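Local coordinates for ochratoxinase (Aspergillus niger, PDB 4C65), which is a zinc-dependent amidohydrolase and carboxypeptidase that releases C-terminal aromatic residues and degrades the mycotoxin ochratoxin A to ochratoxin alpha and L-phenylalanine, at residues K124-D128 and G129-G133; L86-P90 and A91-A95; E103-N107 and G108-Y112; R190-R193 and L194-R198; L371-G374 and P375-L379. One frame throughout, in Å; residues are numbered along the deposited sequence.

Interaction 1 of 5, residues K124-D128 and G129-G133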
loop_
_atom_site.group_PDB
_atom_site.type_symbol
_atom_site.label_atom_id
_atom_site.label_comp_id
_atom_site.label_asym_id
_atom_site.label_seq_id
_atom_site.Cartn_x
_atom_site.Cartn_y
_atom_site.Cartn_z
ATOM N N LYS A 124 4.438 22.832 22.694
ATOM C CA LYS A 124 3.047 23.236 22.632
ATOM C C LYS A 124 2.370 23.169 23.982
ATOM O O LYS A 124 1.517 24.006 24.270
ATOM C CB LYS A 124 2.266 22.362 21.685
ATOM C CG LYS A 124 2.637 22.560 20.250
ATOM C CD LYS A 124 2.003 21.482 19.380
ATOM C CE LYS A 124 1.203 22.122 18.269
ATOM N NZ LYS A 124 1.666 21.601 16.967
ATOM N N ALA A 125 2.717 22.181 24.800
ATOM C CA ALA A 125 2.116 22.057 26.106
ATOM C C ALA A 125 2.727 23.066 27.088
ATOM O O ALA A 125 2.125 23.376 28.131
ATOM C CB ALA A 125 2.247 20.640 26.609
ATOM N N ILE A 126 3.933 23.541 26.805
ATOM C CA ILE A 126 4.566 24.564 27.638
ATOM C C ILE A 126 3.975 25.917 27.267
ATOM O O ILE A 126 3.565 26.682 28.129
ATOM C CB ILE A 126 6.089 24.609 27.425
ATOM C CG1 ILE A 126 6.738 23.324 27.913
ATOM C CG2 ILE A 126 6.687 25.788 28.166
ATOM C CD1 ILE A 126 8.201 23.206 27.571
ATOM N N ASN A 127 3.872 26.172 25.966
ATOM C CA ASN A 127 3.369 27.445 25.462
ATOM C C ASN A 127 1.895 27.674 25.711
ATOM O O ASN A 127 1.489 28.807 25.796
ATOM C CB ASN A 127 3.672 27.603 23.963
ATOM C CG ASN A 127 5.148 27.736 23.695
ATOM O OD1 ASN A 127 5.865 28.320 24.480
ATOM N ND2 ASN A 127 5.618 27.158 22.610
ATOM N N ASP A 128 1.081 26.638 25.831
ATOM C CA ASP A 128 -0.312 26.871 26.245
ATOM C C ASP A 128 -0.468 26.868 27.763
ATOM O O ASP A 128 -1.580 26.935 28.267
ATOM C CB ASP A 128 -1.293 25.908 25.561
ATOM C CG ASP A 128 -1.190 24.455 26.050
ATOM O OD1 ASP A 128 -0.450 24.144 26.997
ATOM O OD2 ASP A 128 -1.841 23.596 25.425
ATOM N N GLY A 129 0.637 26.774 28.498
ATOM C CA GLY A 129 0.585 26.819 29.956
ATOM C C GLY A 129 0.092 25.551 30.669
ATOM O O GLY A 129 -0.048 25.570 31.884
ATOM N N THR A 130 -0.139 24.442 29.958
ATOM C CA THR A 130 -0.545 23.175 30.622
ATOM C C THR A 130 0.564 22.638 31.502
ATOM O O THR A 130 0.326 22.179 32.598
ATOM C CB THR A 130 -0.947 22.079 29.632
ATOM O OG1 THR A 130 -1.765 22.624 28.599
ATOM C CG2 THR A 130 -1.726 20.983 30.355
ATOM N N ILE A 131 1.796 22.716 31.015
ATOM C CA ILE A 131 2.967 22.371 31.817
ATOM C C ILE A 131 3.953 23.526 31.797
ATOM O O ILE A 131 3.725 24.551 31.174
ATOM C CB ILE A 131 3.665 21.056 31.344
ATOM C CG1 ILE A 131 4.186 21.188 29.927
ATOM C CG2 ILE A 131 2.702 19.878 31.439
ATOM C CD1 ILE A 131 5.180 20.122 29.567
ATOM N N VAL A 132 5.063 23.322 32.467
ATOM C CA VAL A 132 6.093 24.306 32.570
ATOM C C VAL A 132 7.394 23.735 32.018
ATOM O O VAL A 132 7.616 22.518 32.040
ATOM C CB VAL A 132 6.249 24.508 34.113
ATOM C CG1 VAL A 132 7.611 25.040 34.508
ATOM C CG2 VAL A 132 5.120 25.334 34.729
ATOM N N GLY A 133 8.271 24.599 31.522
ATOM C CA GLY A 133 9.589 24.142 31.108
ATOM C C GLY A 133 10.411 25.268 30.535
ATOM O O GLY A 133 9.961 26.417 30.523
HETATM O O HOH W 1 4.278 26.992 31.047
#

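Interaction 2 of 5, residues L86-P90 and A91-A95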
loop_
_atom_site.group_PDB
_atom_site.type_symbol
_atom_site.label_atom_id
_atom_site.label_comp_id
_atom_site.label_asym_id
_atom_site.label_seq_id
_atom_site.Cartn_x
_atom_site.Cartn_y
_atom_site.Cartn_z
ATOM N N LEU A 86 11.584 4.060 18.700
ATOM C CA LEU A 86 10.553 3.599 17.780
ATOM C C LEU A 86 9.408 2.951 18.542
ATOM O O LEU A 86 8.248 3.188 18.237
ATOM C CB LEU A 86 11.140 2.620 16.774
ATOM C CG LEU A 86 10.227 2.081 15.681
ATOM C CD1 LEU A 86 11.017 1.802 14.417
ATOM C CD2 LEU A 86 9.485 0.825 16.097
ATOM N N ALA A 87 9.755 2.136 19.531
ATOM C CA ALA A 87 8.784 1.323 20.210
ATOM C C ALA A 87 7.964 2.101 21.255
ATOM O O ALA A 87 6.810 1.772 21.481
ATOM C CB ALA A 87 9.475 0.147 20.858
ATOM N N THR A 88 8.547 3.129 21.866
ATOM C CA THR A 88 7.873 3.901 22.898
ATOM C C THR A 88 6.776 4.739 22.285
ATOM O O THR A 88 7.002 5.541 21.382
ATOM C CB THR A 88 8.838 4.805 23.680
ATOM O OG1 THR A 88 9.815 4.015 24.359
ATOM C CG2 THR A 88 8.107 5.624 24.704
ATOM N N HIS A 89 5.565 4.545 22.806
ATOM C CA HIS A 89 4.444 5.324 22.376
ATOM C C HIS A 89 4.682 6.808 22.751
ATOM O O HIS A 89 5.046 7.106 23.870
ATOM C CB HIS A 89 3.166 4.815 23.007
ATOM C CG HIS A 89 1.945 5.340 22.350
ATOM N ND1 HIS A 89 1.499 6.623 22.546
ATOM C CD2 HIS A 89 1.081 4.767 21.482
ATOM C CE1 HIS A 89 0.400 6.816 21.844
ATOM N NE2 HIS A 89 0.132 5.709 21.180
ATOM N N PRO A 90 4.447 7.736 21.819
ATOM C CA PRO A 90 4.820 9.134 22.167
ATOM C C PRO A 90 4.043 9.743 23.325
ATOM O O PRO A 90 4.513 10.698 23.928
ATOM C CB PRO A 90 4.566 9.912 20.859
ATOM C CG PRO A 90 4.556 8.862 19.781
ATOM C CD PRO A 90 3.993 7.618 20.424
ATOM N N ALA A 91 2.857 9.222 23.633
ATOM C CA ALA A 91 2.130 9.641 24.831
ATOM C C ALA A 91 2.901 9.327 26.115
ATOM O O ALA A 91 2.927 10.149 27.029
ATOM C CB ALA A 91 0.740 9.030 24.882
ATOM N N SER A 92 3.502 8.142 26.188
ATOM C CA SER A 92 4.417 7.824 27.268
ATOM C C SER A 92 5.541 8.834 27.294
ATOM O O SER A 92 5.885 9.369 28.365
ATOM C CB SER A 92 4.999 6.429 27.103
ATOM O OG SER A 92 3.975 5.458 27.051
ATOM N N SER A 93 6.145 9.093 26.132
ATOM C CA SER A 93 7.278 10.016 26.059
ATOM C C SER A 93 6.917 11.387 26.615
ATOM O O SER A 93 7.657 11.960 27.392
ATOM C CB SER A 93 7.762 10.173 24.606
ATOM O OG SER A 93 8.117 8.902 24.053
ATOM N N GLY A 94 5.808 11.940 26.135
ATOM C CA GLY A 94 5.402 13.280 26.505
ATOM C C GLY A 94 5.212 13.424 27.986
ATOM O O GLY A 94 5.591 14.433 28.578
ATOM N N ALA A 95 4.630 12.409 28.585
ATOM C CA ALA A 95 4.398 12.421 30.011
ATOM C C ALA A 95 5.743 12.538 30.726
ATOM O O ALA A 95 5.889 13.346 31.637
ATOM C CB ALA A 95 3.629 11.168 30.440
HETATM O O HOH W 2 5.299 3.566 25.404
#

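Interaction 3 of 5, residues E103-N107 and G108-Y112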
loop_
_atom_site.group_PDB
_atom_site.type_symbol
_atom_site.label_atom_id
_atom_site.label_comp_id
_atom_site.label_asym_id
_atom_site.label_seq_id
_atom_site.Cartn_x
_atom_site.Cartn_y
_atom_site.Cartn_z
ATOM N N GLU A 103 11.784 19.714 35.942
ATOM C CA GLU A 103 13.036 19.589 36.650
ATOM C C GLU A 103 14.060 20.582 36.084
ATOM O O GLU A 103 14.817 21.217 36.827
ATOM C CB GLU A 103 13.572 18.172 36.508
ATOM C CG GLU A 103 12.848 17.058 37.250
ATOM C CD GLU A 103 12.936 17.124 38.761
ATOM O OE1 GLU A 103 13.817 17.854 39.252
ATOM O OE2 GLU A 103 12.142 16.416 39.462
ATOM N N ALA A 104 14.088 20.712 34.774
ATOM C CA ALA A 104 15.049 21.636 34.121
ATOM C C ALA A 104 14.888 23.055 34.648
ATOM O O ALA A 104 15.850 23.729 34.936
ATOM C CB ALA A 104 14.828 21.620 32.613
ATOM N N LEU A 105 13.630 23.488 34.737
ATOM C CA LEU A 105 13.323 24.850 35.085
ATOM C C LEU A 105 13.646 25.104 36.568
ATOM O O LEU A 105 14.159 26.153 36.905
ATOM C CB LEU A 105 11.867 25.139 34.762
ATOM C CG LEU A 105 11.452 26.579 34.505
ATOM C CD1 LEU A 105 12.276 27.228 33.407
ATOM C CD2 LEU A 105 9.983 26.604 34.166
ATOM N N GLN A 106 13.415 24.100 37.404
ATOM C CA GLN A 106 13.759 24.152 38.809
ATOM C C GLN A 106 15.266 24.215 39.031
ATOM O O GLN A 106 15.711 24.661 40.095
ATOM C CB GLN A 106 13.208 22.952 39.550
ATOM C CG GLN A 106 11.701 22.890 39.556
ATOM C CD GLN A 106 11.073 23.829 40.564
ATOM O OE1 GLN A 106 11.428 23.833 41.747
ATOM N NE2 GLN A 106 10.120 24.640 40.096
ATOM N N ASN A 107 16.043 23.790 38.044
ATOM C CA ASN A 107 17.498 23.897 38.116
ATOM C C ASN A 107 18.061 25.141 37.476
ATOM O O ASN A 107 19.266 25.250 37.312
ATOM C CB ASN A 107 18.144 22.660 37.487
ATOM C CG ASN A 107 18.150 21.498 38.442
ATOM O OD1 ASN A 107 19.074 21.394 39.217
ATOM N ND2 ASN A 107 17.064 20.697 38.485
ATOM N N GLY A 108 17.196 26.053 37.056
ATOM C CA GLY A 108 17.629 27.301 36.428
ATOM C C GLY A 108 17.920 27.231 34.932
ATOM O O GLY A 108 18.514 28.139 34.364
ATOM N N TYR A 109 17.499 26.168 34.283
ATOM C CA TYR A 109 17.629 26.067 32.843
ATOM C C TYR A 109 16.375 26.616 32.161
ATOM O O TYR A 109 15.326 25.971 32.218
ATOM C CB TYR A 109 17.935 24.602 32.440
ATOM C CG TYR A 109 19.407 24.268 32.678
ATOM C CD1 TYR A 109 19.882 23.990 33.969
ATOM C CD2 TYR A 109 20.320 24.291 31.619
ATOM C CE1 TYR A 109 21.216 23.736 34.189
ATOM C CE2 TYR A 109 21.657 24.019 31.831
ATOM C CZ TYR A 109 22.103 23.769 33.128
ATOM O OH TYR A 109 23.444 23.489 33.335
ATOM N N THR A 110 16.498 27.799 31.558
ATOM C CA THR A 110 15.373 28.468 30.948
ATOM C C THR A 110 15.308 28.314 29.420
ATOM O O THR A 110 14.341 28.731 28.788
ATOM C CB THR A 110 15.336 29.944 31.347
ATOM O OG1 THR A 110 16.537 30.595 30.949
ATOM C CG2 THR A 110 15.189 30.080 32.850
ATOM N N SER A 111 16.347 27.730 28.833
ATOM C CA SER A 111 16.341 27.385 27.418
ATOM C C SER A 111 17.049 26.059 27.181
ATOM O O SER A 111 18.082 25.784 27.780
ATOM C CB SER A 111 16.994 28.494 26.557
ATOM O OG SER A 111 16.174 29.665 26.477
ATOM N N TYR A 112 16.472 25.275 26.282
ATOM C CA TYR A 112 17.004 24.018 25.836
ATOM C C TYR A 112 16.985 23.978 24.294
ATOM O O TYR A 112 16.021 24.374 23.679
ATOM C CB TYR A 112 16.095 22.893 26.306
ATOM C CG TYR A 112 16.378 22.230 27.646
ATOM C CD1 TYR A 112 17.529 22.485 28.379
ATOM C CD2 TYR A 112 15.493 21.260 28.130
ATOM C CE1 TYR A 112 17.758 21.815 29.577
ATOM C CE2 TYR A 112 15.729 20.589 29.300
ATOM C CZ TYR A 112 16.846 20.879 30.034
ATOM O OH TYR A 112 17.055 20.180 31.189
#

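Interaction 4 of 5, residues R190-R193 and L194-R198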
loop_
_atom_site.group_PDB
_atom_site.type_symbol
_atom_site.label_atom_id
_atom_site.label_comp_id
_atom_site.label_asym_id
_atom_site.label_seq_id
_atom_site.Cartn_x
_atom_site.Cartn_y
_atom_site.Cartn_z
ATOM N N ARG A 190 12.610 17.238 1.537
ATOM C CA ARG A 190 11.411 16.970 2.323
ATOM C C ARG A 190 11.754 16.785 3.799
ATOM O O ARG A 190 11.046 17.308 4.670
ATOM C CB ARG A 190 10.609 15.790 1.779
ATOM C CG ARG A 190 9.435 15.458 2.711
ATOM C CD ARG A 190 8.147 15.087 2.005
ATOM N NE ARG A 190 8.333 14.008 1.055
ATOM C CZ ARG A 190 8.061 14.072 -0.240
ATOM N NH1 ARG A 190 7.595 15.167 -0.810
ATOM N NH2 ARG A 190 8.284 13.017 -0.992
ATOM N N ALA A 191 12.859 16.101 4.078
ATOM C CA ALA A 191 13.264 15.854 5.439
ATOM C C ALA A 191 13.369 17.126 6.242
ATOM O O ALA A 191 12.830 17.199 7.349
ATOM C CB ALA A 191 14.579 15.099 5.487
ATOM N N VAL A 192 14.071 18.128 5.705
ATOM C CA VAL A 192 14.203 19.405 6.401
ATOM C C VAL A 192 12.817 20.053 6.548
ATOM O O VAL A 192 12.449 20.520 7.626
ATOM C CB VAL A 192 15.145 20.362 5.660
ATOM C CG1 VAL A 192 15.142 21.735 6.330
ATOM C CG2 VAL A 192 16.557 19.816 5.645
ATOM N N ARG A 193 12.048 20.059 5.458
ATOM C CA ARG A 193 10.744 20.704 5.452
ATOM C C ARG A 193 9.789 20.071 6.467
ATOM O O ARG A 193 9.035 20.772 7.127
ATOM C CB ARG A 193 10.159 20.669 4.056
ATOM C CG ARG A 193 10.895 21.579 3.094
ATOM C CD ARG A 193 10.576 21.279 1.632
ATOM N NE ARG A 193 11.454 22.058 0.754
ATOM C CZ ARG A 193 11.335 22.140 -0.566
ATOM N NH1 ARG A 193 10.365 21.530 -1.196
ATOM N NH2 ARG A 193 12.177 22.885 -1.244
ATOM N N LEU A 194 9.858 18.760 6.642
ATOM C CA LEU A 194 8.999 18.101 7.615
ATOM C C LEU A 194 9.322 18.519 9.052
ATOM O O LEU A 194 8.442 18.526 9.915
ATOM C CB LEU A 194 9.114 16.597 7.493
ATOM C CG LEU A 194 8.407 15.923 6.318
ATOM C CD1 LEU A 194 8.920 14.503 6.163
ATOM C CD2 LEU A 194 6.905 15.898 6.522
ATOM N N GLN A 195 10.566 18.897 9.335
ATOM C CA GLN A 195 10.879 19.375 10.683
ATOM C C GLN A 195 10.372 20.791 10.859
ATOM O O GLN A 195 9.765 21.119 11.886
ATOM C CB GLN A 195 12.378 19.303 10.968
ATOM C CG GLN A 195 13.014 17.959 10.672
ATOM C CD GLN A 195 12.079 16.784 10.908
ATOM O OE1 GLN A 195 11.483 16.646 11.977
ATOM N NE2 GLN A 195 12.023 15.872 9.926
ATOM N N ILE A 196 10.601 21.644 9.865
ATOM C CA ILE A 196 10.065 23.016 9.920
ATOM C C ILE A 196 8.548 22.945 10.119
ATOM O O ILE A 196 7.984 23.726 10.879
ATOM C CB ILE A 196 10.344 23.803 8.639
ATOM C CG1 ILE A 196 11.852 23.945 8.392
ATOM C CG2 ILE A 196 9.690 25.164 8.703
ATOM C CD1 ILE A 196 12.563 24.824 9.397
ATOM N N ARG A 197 7.913 22.004 9.419
ATOM C CA ARG A 197 6.466 21.778 9.538
ATOM C C ARG A 197 5.997 21.639 10.986
ATOM O O ARG A 197 4.954 22.190 11.335
ATOM C CB ARG A 197 6.036 20.547 8.775
ATOM C CG ARG A 197 4.538 20.433 8.557
ATOM C CD ARG A 197 4.237 19.219 7.709
ATOM N NE ARG A 197 2.860 19.225 7.292
ATOM C CZ ARG A 197 1.825 18.932 8.061
ATOM N NH1 ARG A 197 1.978 18.465 9.287
ATOM N NH2 ARG A 197 0.630 19.066 7.562
ATOM N N ARG A 198 6.787 20.932 11.810
ATOM C CA ARG A 198 6.451 20.704 13.244
ATOM C C ARG A 198 6.850 21.893 14.098
ATOM O O ARG A 198 6.519 21.948 15.266
ATOM C CB ARG A 198 6.951 19.312 13.810
ATOM C CG ARG A 198 7.687 18.555 12.778
ATOM C CD ARG A 198 8.171 17.220 13.170
ATOM N NE ARG A 198 8.218 16.753 14.537
ATOM C CZ ARG A 198 9.012 15.762 14.918
ATOM N NH1 ARG A 198 9.826 15.165 14.049
ATOM N NH2 ARG A 198 9.006 15.340 16.164
#

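Interaction 5 of 5, residues L371-G374 and P375-L379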
loop_
_atom_site.group_PDB
_atom_site.type_symbol
_atom_site.label_atom_id
_atom_site.label_comp_id
_atom_site.label_asym_id
_atom_site.label_seq_id
_atom_site.Cartn_x
_atom_site.Cartn_y
_atom_site.Cartn_z
ATOM N N LEU A 371 23.479 31.474 20.123
ATOM C CA LEU A 371 24.127 31.277 18.812
ATOM C C LEU A 371 23.829 29.880 18.275
ATOM O O LEU A 371 23.805 29.646 17.059
ATOM C CB LEU A 371 25.624 31.473 18.883
ATOM C CG LEU A 371 26.121 32.876 19.224
ATOM C CD1 LEU A 371 27.612 32.824 19.503
ATOM C CD2 LEU A 371 25.815 33.861 18.103
ATOM N N SER A 372 23.505 28.979 19.192
ATOM C CA SER A 372 23.130 27.611 18.841
ATOM C C SER A 372 21.906 27.502 17.936
ATOM O O SER A 372 21.729 26.452 17.298
ATOM C CB SER A 372 22.910 26.767 20.102
ATOM O OG SER A 372 21.705 27.106 20.776
ATOM N N VAL A 373 21.052 28.540 17.914
ATOM C CA VAL A 373 19.842 28.532 17.073
ATOM C C VAL A 373 19.814 29.678 16.098
ATOM O O VAL A 373 18.813 29.904 15.433
ATOM C CB VAL A 373 18.536 28.483 17.899
ATOM C CG1 VAL A 373 18.538 27.259 18.805
ATOM C CG2 VAL A 373 18.341 29.741 18.711
ATOM N N GLY A 374 20.957 30.355 15.953
ATOM C CA GLY A 374 21.139 31.291 14.871
ATOM C C GLY A 374 20.102 32.383 14.885
ATOM O O GLY A 374 19.840 32.957 15.934
ATOM N N PRO A 375 19.506 32.680 13.726
ATOM C CA PRO A 375 18.534 33.789 13.660
ATOM C C PRO A 375 17.225 33.527 14.387
ATOM O O PRO A 375 16.394 34.416 14.424
ATOM C CB PRO A 375 18.256 33.959 12.168
ATOM C CG PRO A 375 19.196 33.069 11.452
ATOM C CD PRO A 375 19.842 32.132 12.406
ATOM N N GLN A 376 17.031 32.327 14.936
ATOM C CA GLN A 376 15.813 32.009 15.698
ATOM C C GLN A 376 15.910 32.444 17.151
ATOM O O GLN A 376 14.922 32.386 17.889
ATOM C CB GLN A 376 15.532 30.518 15.687
ATOM C CG GLN A 376 15.190 29.980 14.320
ATOM C CD GLN A 376 13.912 30.581 13.784
ATOM O OE1 GLN A 376 12.875 30.544 14.450
ATOM N NE2 GLN A 376 13.983 31.138 12.603
ATOM N N ALA A 377 17.087 32.931 17.542
ATOM C CA ALA A 377 17.307 33.389 18.919
ATOM C C ALA A 377 16.775 34.792 19.112
ATOM O O ALA A 377 17.074 35.688 18.326
ATOM C CB ALA A 377 18.790 33.369 19.251
ATOM N N PRO A 378 16.001 34.998 20.184
ATOM C CA PRO A 378 15.709 36.364 20.572
ATOM C C PRO A 378 16.972 36.980 21.214
ATOM O O PRO A 378 18.008 36.316 21.300
ATOM C CB PRO A 378 14.564 36.207 21.574
ATOM C CG PRO A 378 14.733 34.849 22.148
ATOM C CD PRO A 378 15.370 34.010 21.080
ATOM N N LEU A 379 16.891 38.233 21.643
ATOM C CA LEU A 379 17.931 38.808 22.478
ATOM C C LEU A 379 17.788 38.204 23.851
ATOM O O LEU A 379 16.892 38.574 24.580
ATOM C CB LEU A 379 17.800 40.339 22.550
ATOM C CG LEU A 379 18.136 41.087 21.252
ATOM C CD1 LEU A 379 17.985 42.583 21.481
ATOM C CD2 LEU A 379 19.548 40.758 20.754
#

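Interaction 1 of 5, residues K124-D128 and G129-G133
Asp-128 reaches forward with its carboxylate over the loop that follows it, and one oxygen receives two hydrogen bonds from Thr-130. With CG set between the backbone N and the carbonyl carbon (chi1 71°), OD1 is brought to the amide two residues on: Thr-130 N lies 3.0 Å from Asp-128 OD1, closing an Asx turn, while Thr-130 OG1 donates to Asp-128 OD1 over 2.6 Å. Both donors approach from the same face of the carboxylate, the amide on the anti side and the hydroxyl higher above the plane. Asp-128 OD2 forms a salt bridge with Arg-96 of the second subunit. The turn ends helix 119-127, which links the parallel strands 109-114 and 135-138 in a beta-alpha-beta crossover of the TIM barrel; Gly-129 leaves the helix with positive phi, and Ile-131 N returns to Ala-125 O at 3.0 Å, nearly straight at 172°. Apolar packing lies beyond this bond. Ile-131 CG1 is 3.9 Å from Ala-125 CB and as far from Ile-126 CG1, the two isoleucines crossing obliquely. Ile-126 CD1 continues to Gly-133, 3.9 Å from its CA.

Interaction 2 of 5, residues L86-P90 and A91-A95
His-89 and Pro-90 carry the chain from helix 83-87 into helix 90-106: Thr-88 and His-89 are extended, Pro-90 takes up helical angles, and the first helical bonds run from Ser-93 N to His-89 O and from Gly-94 N to Pro-90 O. His-89 is the N-cap. Its imidazole swings away from the backbone N (chi1 -165°) and lies against the first turn, where ND1 accepts from Ala-91 N at 3.1 Å with an N-H...N angle of 156°. The donor lies close to the ring plane, as an sp2 nitrogen acceptor favours. Ala-91 CB adds a contact of 3.4 Å to His-89 ND1, and Pro-90 CD rests over one ring face, towards its rim. On another flank Thr-88 CG2 reaches Ser-93 OG at 3.3 Å, while Thr-88 OG1 is engaged by Ser-84 O and Asp-76 N. A water accepts from His-89 N at 2.8 Å and donates to Ser-92 OG at 2.8 Å, so a water links the N-cap amide to the side chain of the third helical residue. Ser-92 OG is also hydrogen-bonded to Glu-121 O of the second subunit. The far ring nitrogen, His-89 NE2, is hydrogen-bonded to Ala-176 O of that same subunit. With one ring nitrogen accepting and the other facing a carbonyl, the imidazole is probably neutral and protonated at NE2, a state the nearby helix N-terminus would also favour.

Interaction 3 of 5, residues E103-N107 and G108-Y112
A Schellman motif ends helix 90-106, with Ala-104 and Leu-105 offering their carbonyls to the chain that turns back at Gly-108. Tyr-109 N donates to Ala-104 O at 3.0 Å and Gly-108 N to Leu-105 O at 3.0 Å; positive phi at Gly-108, the C-prime residue, makes the reversal possible. Asn-107 adds a side-chain bond: its ND2 reaches Glu-103 O at 2.8 Å, almost straight at 170°, with the acceptor in the amide plane but the donor raised above the plane of the carbonyl. The reversal feeds strand 109-114, which lies parallel between strands 60-67 and 135-138 in the barrel, so the motif completes a beta-alpha-beta crossover. Ala-104 CB faces this strand and presses on the phenol end of Tyr-112, 3.4 Å from its CZ, while the Tyr-112 hydroxyl is hydrogen-bonded to Gly-340 N. Leu-105 starts out pointing away from the strand, yet with CG anti to the backbone N (chi1 -156°) its CD1 comes back to within 3.5 Å of Tyr-109 O. The same methyl touches Thr-110 CG2 at 4.1 Å, the two side chains crossing at about a right angle. The Tyr-109 side chain packs on Leu-65 and Asp-67 of the neighbouring strand 60-67.

Interaction 4 of 5, residues R190-R193 and L194-R198
Gln-195 folds back on Ala-191 through two torsions: CG stands beside the backbone N (chi1 -51°), and a bend at chi2 (-32°) curls the amide towards the preceding turn. This happens within helix 185-198 of the TIM barrel, which leads into strand 203-206 with the zinc ligand Lys-204. NE2 of Gln-195 then donates to Ala-191 O at 3.0 Å, tilted only modestly from the carbonyl plane. Gln-195 N divides itself between two weak bonds, 3.5 Å to Ala-191 O and 3.0 Å to Val-192 O, so the side chain supplies the stronger link to Ala-191 O. At its other end Gln-195 OE1 is hydrogen-bonded to Ala-141 N, with a weak bond from Arg-198 NH1 besides; held at both ends, the amide has little freedom to flip. On another face Arg-190 and Leu-194 run alongside each other, Arg-190 CG 3.6 Å from Leu-194 CD1. Arg-190, Arg-193 and Arg-197 send their guanidinium groups to acids of the fourth subunit, Glu-187, Asp-183, Glu-227 and Asp-151 among them, and Arg-193 also meets Glu-234 of its own chain. In the backbone, Leu-194 N donates to Arg-190 O at 2.7 Å, nearly along the C=O axis.

Interaction 5 of 5, residues L371-G374 and P375-L379
Val-373 meets Ala-377 through one methyl: chi1 of -57° sets CG1 anti to the carbonyl carbon and so leaves CG2 between the backbone N and the carbonyl carbon, 3.7 Å from Ala-377 CB and 3.6 Å from Ala-377 N. Two overlapping beta turns create the contact, in the long connection from helix 358-365 to strand 391-394 of this amidohydrolase fold. In the first, Gln-376 N donates to Val-373 O at 3.0 Å around Gly-374 and Pro-375, whose backbone angles fit a type II' turn; the positive phi of Gly-374 suits its place there. Pro-375 and Gln-376 form the corners of the second, close to type I. The first turn also draws Gln-376 CB to 3.3 Å from Val-373 O. Beyond CB, the Gln-376 chain bends at chi2 and carries its amide away from the contact, where NE2 is hydrogen-bonded to Asn-239 O. Further out, Val-373 and Pro-378 both rest on Tyr-137 of strand 135-138, and the carbonyl of Ser-372 accepts from Arg-113 NH1, so the turns sit against the barrel wall. The second turn closes with Ala-377 N at 3.2 Å from Gly-374 O, the donor standing 46° out of the carbonyl plane.

In the fold
Interactions 2 and 3 mark the two ends of helix 90-106, their centres 22 Å apart, and interaction 1 ends the next barrel helix. Interactions 1 and 3 touch, with Gly-133 O at 3.6 Å from Leu-105 CD2. Interactions 1 and 2 stay about 6 Å apart at their nearest atoms within a chain, yet meet between subunits, where Lys-124 packs on Ser-92 of the second subunit. Interaction 4 faces the fourth subunit instead. Several of the contacts lie near the two-zinc site without belonging to it: side chain to side chain, Gln-195 is about 8 Å from Lys-204, Tyr-112 about 9 Å from His-69 and His-71, Ser-93 about 10 Å from His-71, and Val-373 of interaction 5 about 10 Å from Lys-204.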